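Putative Lipoprotein (PDB 3U24) is of unknown function but binds zinc and calcium ions and belongs to the DUF885 family, whose Peptidase_MA clan gathers metallopeptidase-like proteins. Local coordinates at residues L309-F319 / E391-L402; P347-E355 / N374-L382. One frame throughout, in Å; residues are numbered along the deposited sequence. Where two conformers were deposited one is given.

How the contacts relate
Contact 2 is nested inside the chain loop that contact 1 closes, and strand 376-379 is followed in sequence by helix 387-396. Their centres are about 18 Å apart, yet they touch directly. Leu382 joins them: its O probably accepts a hydrogen bond from Arg316 NE (2.9 Å), while its methyls pack on Leu394 and Tyr393; Phe319 CE2 also meets Val379 CG1 at 3.5 Å. Contact 1 carries zinc at His313 and Glu391 and at His399. In contact 2 the Tyr377 side chain is about 7 Å from that of His408, a ligand of the zinc site His408, His414 and Glu439, and about 10 Å from a bound zinc ion.

Contact 1 of 2, residues L309-F319 / E391-L402; sequences LSTKHVKRDDF and ESYLREYNHWIL. With ZN (zinc ion), chain E; ZN (zinc ion), chain I; ZN (zinc ion), chain G.
Leu394 is the apolar centre of this contact, its CB and two methyls each meeting different partners. CD1 rests on CA and CB of Arg316, CD2 reaches Val314 CG1 and Phe319 CD1, and CB sits over one face of the His313 imidazole in a CH-pi contact, 3.7 Å from the ring centroid. Next to it the edge of Tyr393 is turned toward the face of Phe319, an offset edge-to-face pair with planes at 73°, and Leu402 CD1 touches Phe319 CE1. At the other end Leu309 CB packs on Trp400 CZ3 and Lys312 CD on CH2, while Leu309 O lies at the indole edge and Lys312 CE over the face of His399.

The polar links are few. His399 N donates to Lys312 O (2.9 Å), the one direct hydrogen bond across, and a water bridges Val314 N and Tyr397 O. Asn398 OD1 caps the start of the next helix through Ile401 N, while its ND2 holds Arg395 O.

His313 CG stands between its backbone N and carbonyl carbon (chi1 58°), and ND1 donates almost straight to Val314 O, 2.6 Å away with the acceptor in the ring plane. That fixes the ring's rotation and presents NE2 to zinc at 1.9 Å. Both carboxylate oxygens of Glu391 bind the same ion, OE2 at 2.1 Å; OE2 also takes Arg395 NE in a salt bridge (2.7 Å). His399 binds two further zinc ions, one through ND1 and one through NE2. Zinc thus ties loop to helix, and Arg395 would be expected to stabilise the carboxylate's negative charge and hold it in place.

Contact 2 of 2, residues P347-E355 / N374-L382; sequences PLVVRETPE and NTYYNVTPL
Tyr376 and Pro354 CG cover opposite faces of the Arg351 guanidinium. It lies nearly flat on the tyrosine ring, planes 23° apart and CZ 4.0 Å from the ring centroid, an off-centre cation-pi stack in which NH2 sits above the CD2-CE2 side. At its edge Asn378 OD1 accepts from Arg351 NE at 2.7 Å, nearly along the C=O axis. OD1 also takes NH1, though only weakly, and this two-point grip limits how the guanidinium can turn over the ring. Val349 CG1 touches the edge of Tyr376.

Between the two backbones the strands pair in parallel. Tyr377 N donates to Val349 O, Arg351 N to Tyr377 O (3.0 Å) and Val379 N to Arg351 O (3.0 Å), so Arg351 is bound to 376-379 through both its N and its O. Thr353 N continues the pairing to Val379 O at 3.1 Å. Thr353 OG1, anti to its carbonyl carbon (chi1 -54°), is directed at Thr380 OG1, the two hydroxyls hydrogen-bonded at 2.8 Å. On the other face Val350 CG1 packs against Val379 CG2 (3.8 Å), which in turn covers a face of the Tyr377 ring.

Strand 376-379 is the middle of a small mixed sheet, with 349-352 parallel on one flank and 362-364 antiparallel on the other. Helix 319-337 packs under the Val350, Tyr377 and Val379 face and supplies Arg324 to Glu352, while Tyr377 OH bonds Asn406 in helix 401-409.

Contact 1 of 2, residues L309-F319 / E391-L402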
loop_
_atom_site.group_PDB
_atom_site.type_symbol
_atom_site.label_atom_id
_atom_site.label_comp_id
_atom_site.label_asym_id
_atom_site.label_seq_id
_atom_site.Cartn_x
_atom_site.Cartn_y
_atom_site.Cartn_z
ATOM N N LEU A 309 -21.411 21.524 1.273
ATOM C CA LEU A 309 -20.154 22.036 0.736
ATOM C C LEU A 309 -19.639 21.143 -0.399
ATOM O O LEU A 309 -19.066 21.645 -1.365
ATOM C CB LEU A 309 -19.090 22.158 1.822
ATOM C CG LEU A 309 -19.375 23.194 2.914
ATOM C CD1 LEU A 309 -18.311 23.110 4.012
ATOM C CD2 LEU A 309 -19.467 24.596 2.310
ATOM N N SER A 310 -19.912 19.837 -0.329
ATOM C CA SER A 310 -19.401 18.910 -1.319
ATOM C C SER A 310 -19.989 19.150 -2.697
ATOM O O SER A 310 -19.469 18.631 -3.680
ATOM C CB SER A 310 -19.724 17.475 -0.902
ATOM O OG SER A 310 -19.083 17.196 0.341
ATOM N N THR A 311 -21.091 19.892 -2.782
ATOM C CA THR A 311 -21.597 20.245 -4.082
ATOM C C THR A 311 -20.774 21.304 -4.794
ATOM O O THR A 311 -21.019 21.555 -5.937
ATOM C CB THR A 311 -23.076 20.699 -4.040
ATOM O OG1 THR A 311 -23.157 21.970 -3.380
ATOM C CG2 THR A 311 -23.948 19.623 -3.317
ATOM N N LYS A 312 -19.804 21.945 -4.152
ATOM C CA LYS A 312 -18.920 22.839 -4.901
ATOM C C LYS A 312 -17.742 22.009 -5.384
ATOM O O LYS A 312 -16.937 21.510 -4.575
ATOM C CB LYS A 312 -18.452 24.026 -4.047
ATOM C CG LYS A 312 -17.717 25.143 -4.827
ATOM C CD LYS A 312 -17.175 26.239 -3.878
ATOM C CE LYS A 312 -16.197 27.211 -4.550
ATOM N NZ LYS A 312 -16.815 27.972 -5.674
ATOM N N HIS A 313 -17.622 21.839 -6.693
ATOM C CA HIS A 313 -16.552 21.010 -7.234
ATOM C C HIS A 313 -16.248 21.423 -8.610
ATOM O O HIS A 313 -17.038 22.133 -9.230
ATOM C CB HIS A 313 -16.914 19.541 -7.226
ATOM C CG HIS A 313 -18.161 19.228 -7.996
ATOM N ND1 HIS A 313 -18.190 19.212 -9.325
ATOM C CD2 HIS A 313 -19.451 18.941 -7.566
ATOM C CE1 HIS A 313 -19.434 18.918 -9.740
ATOM N NE2 HIS A 313 -20.187 18.705 -8.661
ATOM N N VAL A 314 -15.098 20.988 -9.114
ATOM C CA VAL A 314 -14.740 21.314 -10.479
ATOM C C VAL A 314 -15.741 20.649 -11.407
ATOM O O VAL A 314 -16.269 19.581 -11.081
ATOM C CB VAL A 314 -13.274 20.895 -10.833
ATOM C CG1 VAL A 314 -13.125 19.379 -10.832
ATOM C CG2 VAL A 314 -12.889 21.478 -12.181
ATOM N N LYS A 315 -16.022 21.299 -12.533
ATOM C CA LYS A 315 -16.831 20.714 -13.602
ATOM C C LYS A 315 -16.101 19.485 -14.109
ATOM O O LYS A 315 -14.889 19.486 -14.217
ATOM C CB LYS A 315 -17.061 21.695 -14.777
ATOM C CG LYS A 315 -18.317 22.562 -14.673
ATOM C CD LYS A 315 -18.302 23.742 -15.657
ATOM C CE LYS A 315 -17.888 25.071 -14.981
ATOM N NZ LYS A 315 -17.217 26.044 -15.902
ATOM N N ARG A 316 -16.870 18.459 -14.424
ATOM C CA ARG A 316 -16.361 17.160 -14.755
ATOM C C ARG A 316 -15.313 17.152 -15.861
ATOM O O ARG A 316 -14.253 16.568 -15.686
ATOM C CB ARG A 316 -17.547 16.312 -15.151
ATOM C CG ARG A 316 -17.229 14.950 -15.700
ATOM C CD ARG A 316 -18.503 14.255 -16.202
ATOM N NE ARG A 316 -18.173 12.882 -16.547
ATOM C CZ ARG A 316 -19.030 11.985 -17.010
ATOM N NH1 ARG A 316 -20.315 12.299 -17.180
ATOM N NH2 ARG A 316 -18.593 10.765 -17.298
ATOM N N ASP A 317 -15.626 17.786 -16.983
ATOM C CA ASP A 317 -14.743 17.801 -18.146
ATOM C C ASP A 317 -13.430 18.609 -17.896
ATOM O O ASP A 317 -12.464 18.440 -18.623
ATOM C CB ASP A 317 -15.500 18.332 -19.382
ATOM C CG ASP A 317 -16.504 17.300 -19.998
ATOM O OD1 ASP A 317 -16.619 16.142 -19.532
ATOM O OD2 ASP A 317 -17.185 17.670 -20.988
ATOM N N ASP A 318 -13.392 19.434 -16.842
ATOM C CA ASP A 318 -12.194 20.177 -16.464
ATOM C C ASP A 318 -11.361 19.562 -15.337
ATOM O O ASP A 318 -10.468 20.197 -14.832
ATOM C CB ASP A 318 -12.577 21.607 -16.085
ATOM C CG ASP A 318 -13.209 22.351 -17.244
ATOM O OD1 ASP A 318 -12.834 22.077 -18.405
ATOM O OD2 ASP A 318 -14.092 23.196 -16.984
ATOM N N PHE A 319 -11.647 18.331 -14.958
ATOM C CA PHE A 319 -11.033 17.721 -13.802
ATOM C C PHE A 319 -9.492 17.710 -13.964
ATOM O O PHE A 319 -8.754 18.209 -13.112
ATOM C CB PHE A 319 -11.582 16.300 -13.599
ATOM C CG PHE A 319 -11.035 15.614 -12.385
ATOM C CD1 PHE A 319 -11.454 15.972 -11.128
ATOM C CD2 PHE A 319 -10.106 14.593 -12.504
ATOM C CE1 PHE A 319 -10.938 15.338 -9.994
ATOM C CE2 PHE A 319 -9.582 13.952 -11.376
ATOM C CZ PHE A 319 -9.981 14.338 -10.121
ATOM N N GLU A 391 -20.682 12.358 -10.728
ATOM C CA GLU A 391 -21.072 13.356 -9.774
ATOM C C GLU A 391 -20.671 12.911 -8.370
ATOM O O GLU A 391 -20.187 13.736 -7.601
ATOM C CB GLU A 391 -22.535 13.688 -9.857
ATOM C CG GLU A 391 -23.020 14.662 -8.798
ATOM C CD GLU A 391 -22.575 16.123 -8.955
ATOM O OE1 GLU A 391 -22.159 16.594 -10.031
ATOM O OE2 GLU A 391 -22.701 16.823 -7.927
ATOM N N SER A 392 -20.838 11.639 -8.030
ATOM C CA SER A 392 -20.436 11.184 -6.687
ATOM C C SER A 392 -18.936 11.341 -6.464
ATOM O O SER A 392 -18.495 11.675 -5.368
ATOM C CB SER A 392 -20.826 9.723 -6.419
ATOM O OG SER A 392 -22.232 9.624 -6.235
ATOM N N TYR A 393 -18.164 11.068 -7.505
ATOM C CA TYR A 393 -16.732 11.192 -7.447
ATOM C C TYR A 393 -16.327 12.633 -7.225
ATOM O O TYR A 393 -15.471 12.900 -6.406
ATOM C CB TYR A 393 -16.124 10.671 -8.733
ATOM C CG TYR A 393 -14.637 10.598 -8.744
ATOM C CD1 TYR A 393 -13.882 11.695 -9.164
ATOM C CD2 TYR A 393 -13.962 9.420 -8.368
ATOM C CE1 TYR A 393 -12.486 11.646 -9.189
ATOM C CE2 TYR A 393 -12.556 9.357 -8.403
ATOM C CZ TYR A 393 -11.821 10.469 -8.808
ATOM O OH TYR A 393 -10.428 10.453 -8.854
ATOM N N LEU A 394 -16.942 13.550 -7.960
ATOM C CA LEU A 394 -16.637 14.959 -7.830
ATOM C C LEU A 394 -17.061 15.514 -6.488
ATOM O O LEU A 394 -16.424 16.439 -5.985
ATOM C CB LEU A 394 -17.271 15.765 -8.968
ATOM C CG LEU A 394 -16.662 15.501 -10.351
ATOM C CD1 LEU A 394 -17.510 16.103 -11.459
ATOM C CD2 LEU A 394 -15.253 16.075 -10.407
ATOM N N ARG A 395 -18.098 14.953 -5.877
ATOM C CA ARG A 395 -18.426 15.342 -4.508
ATOM C C ARG A 395 -17.386 14.905 -3.454
ATOM O O ARG A 395 -17.144 15.622 -2.486
ATOM C CB ARG A 395 -19.790 14.841 -4.124
ATOM C CG ARG A 395 -20.825 15.506 -4.996
ATOM C CD ARG A 395 -22.176 15.578 -4.379
ATOM N NE ARG A 395 -23.117 16.056 -5.397
ATOM C CZ ARG A 395 -24.427 15.994 -5.255
ATOM N NH1 ARG A 395 -24.936 15.525 -4.133
ATOM N NH2 ARG A 395 -25.227 16.414 -6.217
ATOM N N GLU A 396 -16.814 13.719 -3.646
ATOM C CA GLU A 396 -15.721 13.232 -2.823
ATOM C C GLU A 396 -14.505 14.151 -3.069
ATOM O O GLU A 396 -13.944 14.736 -2.128
ATOM C CB GLU A 396 -15.390 11.784 -3.229
ATOM C CG GLU A 396 -15.325 10.748 -2.110
ATOM C CD GLU A 396 -14.499 9.526 -2.504
ATOM O OE1 GLU A 396 -14.904 8.774 -3.444
ATOM O OE2 GLU A 396 -13.427 9.320 -1.869
ATOM N N TYR A 397 -14.141 14.319 -4.340
ATOM C CA TYR A 397 -12.986 15.179 -4.724
ATOM C C TYR A 397 -13.393 16.611 -5.073
ATOM O O TYR A 397 -13.085 17.132 -6.138
ATOM C CB TYR A 397 -12.100 14.508 -5.774
ATOM C CG TYR A 397 -11.591 13.183 -5.257
ATOM C CD1 TYR A 397 -10.487 13.114 -4.408
ATOM C CD2 TYR A 397 -12.230 12.017 -5.578
ATOM C CE1 TYR A 397 -10.033 11.907 -3.906
ATOM C CE2 TYR A 397 -11.804 10.804 -5.070
ATOM C CZ TYR A 397 -10.704 10.757 -4.235
ATOM O OH TYR A 397 -10.302 9.529 -3.757
ATOM N N ASN A 398 -14.012 17.247 -4.091
ATOM C CA ASN A 398 -14.628 18.549 -4.243
ATOM C C ASN A 398 -13.610 19.735 -4.244
ATOM O O ASN A 398 -12.416 19.534 -4.313
ATOM C CB ASN A 398 -15.707 18.665 -3.159
ATOM C CG ASN A 398 -15.137 18.561 -1.762
ATOM O OD1 ASN A 398 -14.278 19.366 -1.409
ATOM N ND2 ASN A 398 -15.577 17.538 -0.964
ATOM N N HIS A 399 -14.075 20.971 -4.212
ATOM C CA HIS A 399 -13.198 22.146 -4.386
ATOM C C HIS A 399 -12.041 22.125 -3.409
ATOM O O HIS A 399 -10.909 22.471 -3.753
ATOM C CB HIS A 399 -14.033 23.417 -4.187
ATOM C CG HIS A 399 -13.229 24.699 -4.219
ATOM N ND1 HIS A 399 -12.736 25.225 -5.374
ATOM C CD2 HIS A 399 -12.870 25.569 -3.211
ATOM C CE1 HIS A 399 -12.073 26.345 -5.099
ATOM N NE2 HIS A 399 -12.144 26.550 -3.771
ATOM N N TRP A 400 -12.315 21.719 -2.179
ATOM C CA TRP A 400 -11.281 21.604 -1.162
ATOM C C TRP A 400 -10.501 20.310 -1.176
ATOM O O TRP A 400 -9.258 20.331 -1.096
ATOM C CB TRP A 400 -11.872 21.840 0.199
ATOM C CG TRP A 400 -12.553 23.200 0.295
ATOM C CD1 TRP A 400 -11.965 24.411 0.608
ATOM C CD2 TRP A 400 -13.958 23.527 0.028
ATOM N NE1 TRP A 400 -12.890 25.418 0.599
ATOM C CE2 TRP A 400 -14.098 24.953 0.262
ATOM C CE3 TRP A 400 -15.050 22.813 -0.382
ATOM C CZ2 TRP A 400 -15.295 25.613 0.081
ATOM C CZ3 TRP A 400 -16.258 23.465 -0.517
ATOM C CH2 TRP A 400 -16.376 24.836 -0.293
ATOM N N ILE A 401 -11.184 19.181 -1.290
ATOM C CA ILE A 401 -10.517 17.897 -1.149
ATOM C C ILE A 401 -9.575 17.661 -2.328
ATOM O O ILE A 401 -8.551 17.036 -2.160
ATOM C CB ILE A 401 -11.513 16.729 -0.999
ATOM C CG1 ILE A 401 -12.243 16.785 0.360
ATOM C CG2 ILE A 401 -10.870 15.376 -1.246
ATOM C CD1 ILE A 401 -11.405 16.702 1.613
ATOM N N LEU A 402 -9.912 18.152 -3.512
ATOM C CA LEU A 402 -9.035 18.032 -4.659
ATOM C C LEU A 402 -7.656 18.701 -4.416
ATOM O O LEU A 402 -6.649 18.209 -4.859
ATOM C CB LEU A 402 -9.717 18.605 -5.900
ATOM C CG LEU A 402 -8.926 18.485 -7.207
ATOM C CD1 LEU A 402 -8.468 17.025 -7.440
ATOM C CD2 LEU A 402 -9.714 19.059 -8.385
HETATM ZN ZN ZN E . -22.135 18.683 -8.745
HETATM ZN ZN ZN I . -12.929 24.426 -7.649
HETATM ZN ZN ZN G . -11.369 28.173 -2.777
HETATM O O HOH W 1 -13.419 19.745 -7.321
HETATM O O HOH W 2 -12.838 28.762 -1.241
HETATM O O HOH W 3 -9.966 27.091 -1.403
HETATM O O HOH W 4 -12.029 22.418 -7.981
#

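Contact 2 of 2, residues P347-E355 / N374-L382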
loop_
_atom_site.group_PDB
_atom_site.type_symbol
_atom_site.label_atom_id
_atom_site.label_comp_id
_atom_site.label_asym_id
_atom_site.label_seq_id
_atom_site.Cartn_x
_atom_site.Cartn_y
_atom_site.Cartn_z
ATOM N N PRO A 347 10.000 18.918 -13.673
ATOM C CA PRO A 347 8.595 19.307 -13.684
ATOM C C PRO A 347 7.709 18.055 -13.774
ATOM O O PRO A 347 7.994 17.161 -14.579
ATOM C CB PRO A 347 8.489 20.153 -14.954
ATOM C CG PRO A 347 9.447 19.503 -15.890
ATOM C CD PRO A 347 10.560 18.933 -15.041
ATOM N N LEU A 348 6.657 17.993 -12.954
ATOM C CA LEU A 348 5.820 16.797 -12.884
ATOM C C LEU A 348 4.831 16.782 -14.020
ATOM O O LEU A 348 4.082 17.738 -14.210
ATOM C CB LEU A 348 5.077 16.750 -11.547
ATOM C CG LEU A 348 4.154 15.560 -11.246
ATOM C CD1 LEU A 348 4.792 14.202 -11.514
ATOM C CD2 LEU A 348 3.681 15.686 -9.801
ATOM N N VAL A 349 4.800 15.684 -14.757
ATOM C CA VAL A 349 3.924 15.574 -15.908
ATOM C C VAL A 349 2.589 14.948 -15.532
ATOM O O VAL A 349 2.541 13.772 -15.169
ATOM C CB VAL A 349 4.541 14.681 -17.006
ATOM C CG1 VAL A 349 3.549 14.541 -18.172
ATOM C CG2 VAL A 349 5.897 15.240 -17.456
ATOM N N VAL A 350 1.499 15.701 -15.656
ATOM C CA VAL A 350 0.207 15.124 -15.366
ATOM C C VAL A 350 -0.221 14.434 -16.615
ATOM O O VAL A 350 -0.108 14.991 -17.684
ATOM C CB VAL A 350 -0.856 16.155 -14.999
ATOM C CG1 VAL A 350 -2.142 15.438 -14.621
ATOM C CG2 VAL A 350 -0.382 17.024 -13.851
ATOM N N ARG A 351 -0.692 13.205 -16.474
ATOM C CA ARG A 351 -1.195 12.446 -17.602
ATOM C C ARG A 351 -2.483 11.772 -17.204
ATOM O O ARG A 351 -2.696 11.392 -16.050
ATOM C CB ARG A 351 -0.180 11.394 -18.097
ATOM C CG ARG A 351 -0.574 9.931 -17.864
ATOM C CD ARG A 351 0.518 8.958 -18.293
ATOM N NE ARG A 351 0.609 7.809 -17.389
ATOM C CZ ARG A 351 1.569 6.883 -17.423
ATOM N NH1 ARG A 351 1.567 5.898 -16.527
ATOM N NH2 ARG A 351 2.535 6.932 -18.336
ATOM N N GLU A 352 -3.319 11.607 -18.213
ATOM C CA GLU A 352 -4.607 10.984 -18.072
ATOM C C GLU A 352 -4.356 9.456 -17.932
ATOM O O GLU A 352 -3.745 8.839 -18.812
ATOM C CB GLU A 352 -5.574 11.428 -19.232
ATOM C CG GLU A 352 -5.007 12.180 -20.477
ATOM C CD GLU A 352 -4.716 13.719 -20.360
ATOM O OE1 GLU A 352 -3.513 14.054 -20.235
ATOM O OE2 GLU A 352 -5.625 14.608 -20.470
ATOM N N THR A 353 -4.790 8.879 -16.803
ATOM C CA THR A 353 -4.387 7.520 -16.379
ATOM C C THR A 353 -4.635 6.503 -17.455
ATOM O O THR A 353 -5.749 6.424 -17.959
ATOM C CB THR A 353 -5.176 6.967 -15.158
ATOM O OG1 THR A 353 -5.123 7.879 -14.055
ATOM C CG2 THR A 353 -4.607 5.600 -14.712
ATOM N N PRO A 354 -3.606 5.710 -17.802
ATOM C CA PRO A 354 -3.846 4.540 -18.660
ATOM C C PRO A 354 -4.362 3.315 -17.875
ATOM O O PRO A 354 -3.808 2.965 -16.819
ATOM C CB PRO A 354 -2.470 4.264 -19.292
ATOM C CG PRO A 354 -1.615 5.453 -18.965
ATOM C CD PRO A 354 -2.172 6.024 -17.695
ATOM N N GLU A 355 -5.436 2.709 -18.395
ATOM C CA GLU A 355 -5.983 1.429 -17.905
ATOM C C GLU A 355 -5.643 1.082 -16.434
ATOM O O GLU A 355 -6.205 1.652 -15.486
ATOM C CB GLU A 355 -5.575 0.314 -18.903
ATOM C CG GLU A 355 -4.950 -0.967 -18.349
ATOM C CD GLU A 355 -3.457 -1.071 -18.619
ATOM O OE1 GLU A 355 -3.040 -1.984 -19.372
ATOM O OE2 GLU A 355 -2.700 -0.240 -18.081
ATOM N N ASN A 374 9.833 6.649 -17.086
ATOM C CA ASN A 374 9.605 8.011 -16.610
ATOM C C ASN A 374 8.617 8.045 -15.419
ATOM O O ASN A 374 7.970 7.033 -15.123
ATOM C CB ASN A 374 9.098 8.858 -17.781
ATOM C CG ASN A 374 9.463 10.318 -17.643
ATOM O OD1 ASN A 374 10.281 10.688 -16.799
ATOM N ND2 ASN A 374 8.848 11.163 -18.475
ATOM N N THR A 375 8.523 9.190 -14.736
ATOM C CA THR A 375 7.606 9.362 -13.593
ATOM C C THR A 375 6.459 10.264 -13.972
ATOM O O THR A 375 6.697 11.373 -14.409
ATOM C CB THR A 375 8.316 9.996 -12.359
ATOM O OG1 THR A 375 9.470 9.218 -12.008
ATOM C CG2 THR A 375 7.364 10.058 -11.143
ATOM N N TYR A 376 5.226 9.798 -13.774
ATOM C CA TYR A 376 4.007 10.595 -14.028
ATOM C C TYR A 376 3.029 10.727 -12.837
ATOM O O TYR A 376 3.012 9.901 -11.933
ATOM C CB TYR A 376 3.190 9.965 -15.161
ATOM C CG TYR A 376 3.973 9.627 -16.392
ATOM C CD1 TYR A 376 4.117 10.553 -17.429
ATOM C CD2 TYR A 376 4.561 8.368 -16.542
ATOM C CE1 TYR A 376 4.836 10.236 -18.574
ATOM C CE2 TYR A 376 5.284 8.046 -17.689
ATOM C CZ TYR A 376 5.418 8.981 -18.696
ATOM O OH TYR A 376 6.149 8.664 -19.819
ATOM N N TYR A 377 2.166 11.744 -12.902
ATOM C CA TYR A 377 0.980 11.840 -12.053
ATOM C C TYR A 377 -0.224 11.370 -12.873
ATOM O O TYR A 377 -0.739 12.106 -13.725
ATOM C CB TYR A 377 0.798 13.284 -11.581
ATOM C CG TYR A 377 -0.230 13.555 -10.494
ATOM C CD1 TYR A 377 -0.782 12.545 -9.726
ATOM C CD2 TYR A 377 -0.583 14.858 -10.190
ATOM C CE1 TYR A 377 -1.695 12.825 -8.721
ATOM C CE2 TYR A 377 -1.474 15.160 -9.183
ATOM C CZ TYR A 377 -2.031 14.145 -8.445
ATOM O OH TYR A 377 -2.943 14.456 -7.474
ATOM N N ASN A 378 -0.638 10.135 -12.614
ATOM C CA ASN A 378 -1.812 9.516 -13.228
ATOM C C ASN A 378 -3.104 10.060 -12.615
ATOM O O ASN A 378 -3.395 9.817 -11.453
ATOM C CB ASN A 378 -1.783 8.000 -13.040
ATOM C CG ASN A 378 -0.606 7.350 -13.724
ATOM O OD1 ASN A 378 -0.287 7.672 -14.865
ATOM N ND2 ASN A 378 0.053 6.423 -13.029
ATOM N N VAL A 379 -3.868 10.799 -13.406
ATOM C CA VAL A 379 -5.122 11.376 -12.954
ATOM C C VAL A 379 -6.164 10.850 -13.923
ATOM O O VAL A 379 -6.046 11.108 -15.127
ATOM C CB VAL A 379 -5.068 12.906 -13.047
ATOM C CG1 VAL A 379 -6.452 13.504 -12.873
ATOM C CG2 VAL A 379 -4.104 13.459 -12.003
ATOM N N THR A 380 -7.141 10.091 -13.431
ATOM C CA THR A 380 -8.139 9.477 -14.322
ATOM C C THR A 380 -9.235 10.437 -14.724
ATOM O O THR A 380 -10.008 10.856 -13.835
ATOM C CB THR A 380 -8.823 8.241 -13.704
ATOM O OG1 THR A 380 -7.797 7.352 -13.246
ATOM C CG2 THR A 380 -9.732 7.524 -14.767
ATOM N N PRO A 381 -9.319 10.770 -16.058
ATOM C CA PRO A 381 -10.516 11.499 -16.487
ATOM C C PRO A 381 -11.807 10.714 -16.141
ATOM O O PRO A 381 -11.800 9.471 -15.908
ATOM C CB PRO A 381 -10.324 11.711 -18.028
ATOM C CG PRO A 381 -9.202 10.826 -18.444
ATOM C CD PRO A 381 -8.395 10.508 -17.199
ATOM N N LEU A 382 -12.887 11.477 -16.057
ATOM C CA LEU A 382 -14.182 10.936 -15.722
ATOM C C LEU A 382 -14.932 10.728 -17.045
ATOM O O LEU A 382 -15.742 11.550 -17.463
ATOM C CB LEU A 382 -14.881 11.894 -14.759
ATOM C CG LEU A 382 -13.968 12.344 -13.619
ATOM C CD1 LEU A 382 -14.662 13.297 -12.669
ATOM C CD2 LEU A 382 -13.431 11.121 -12.896
#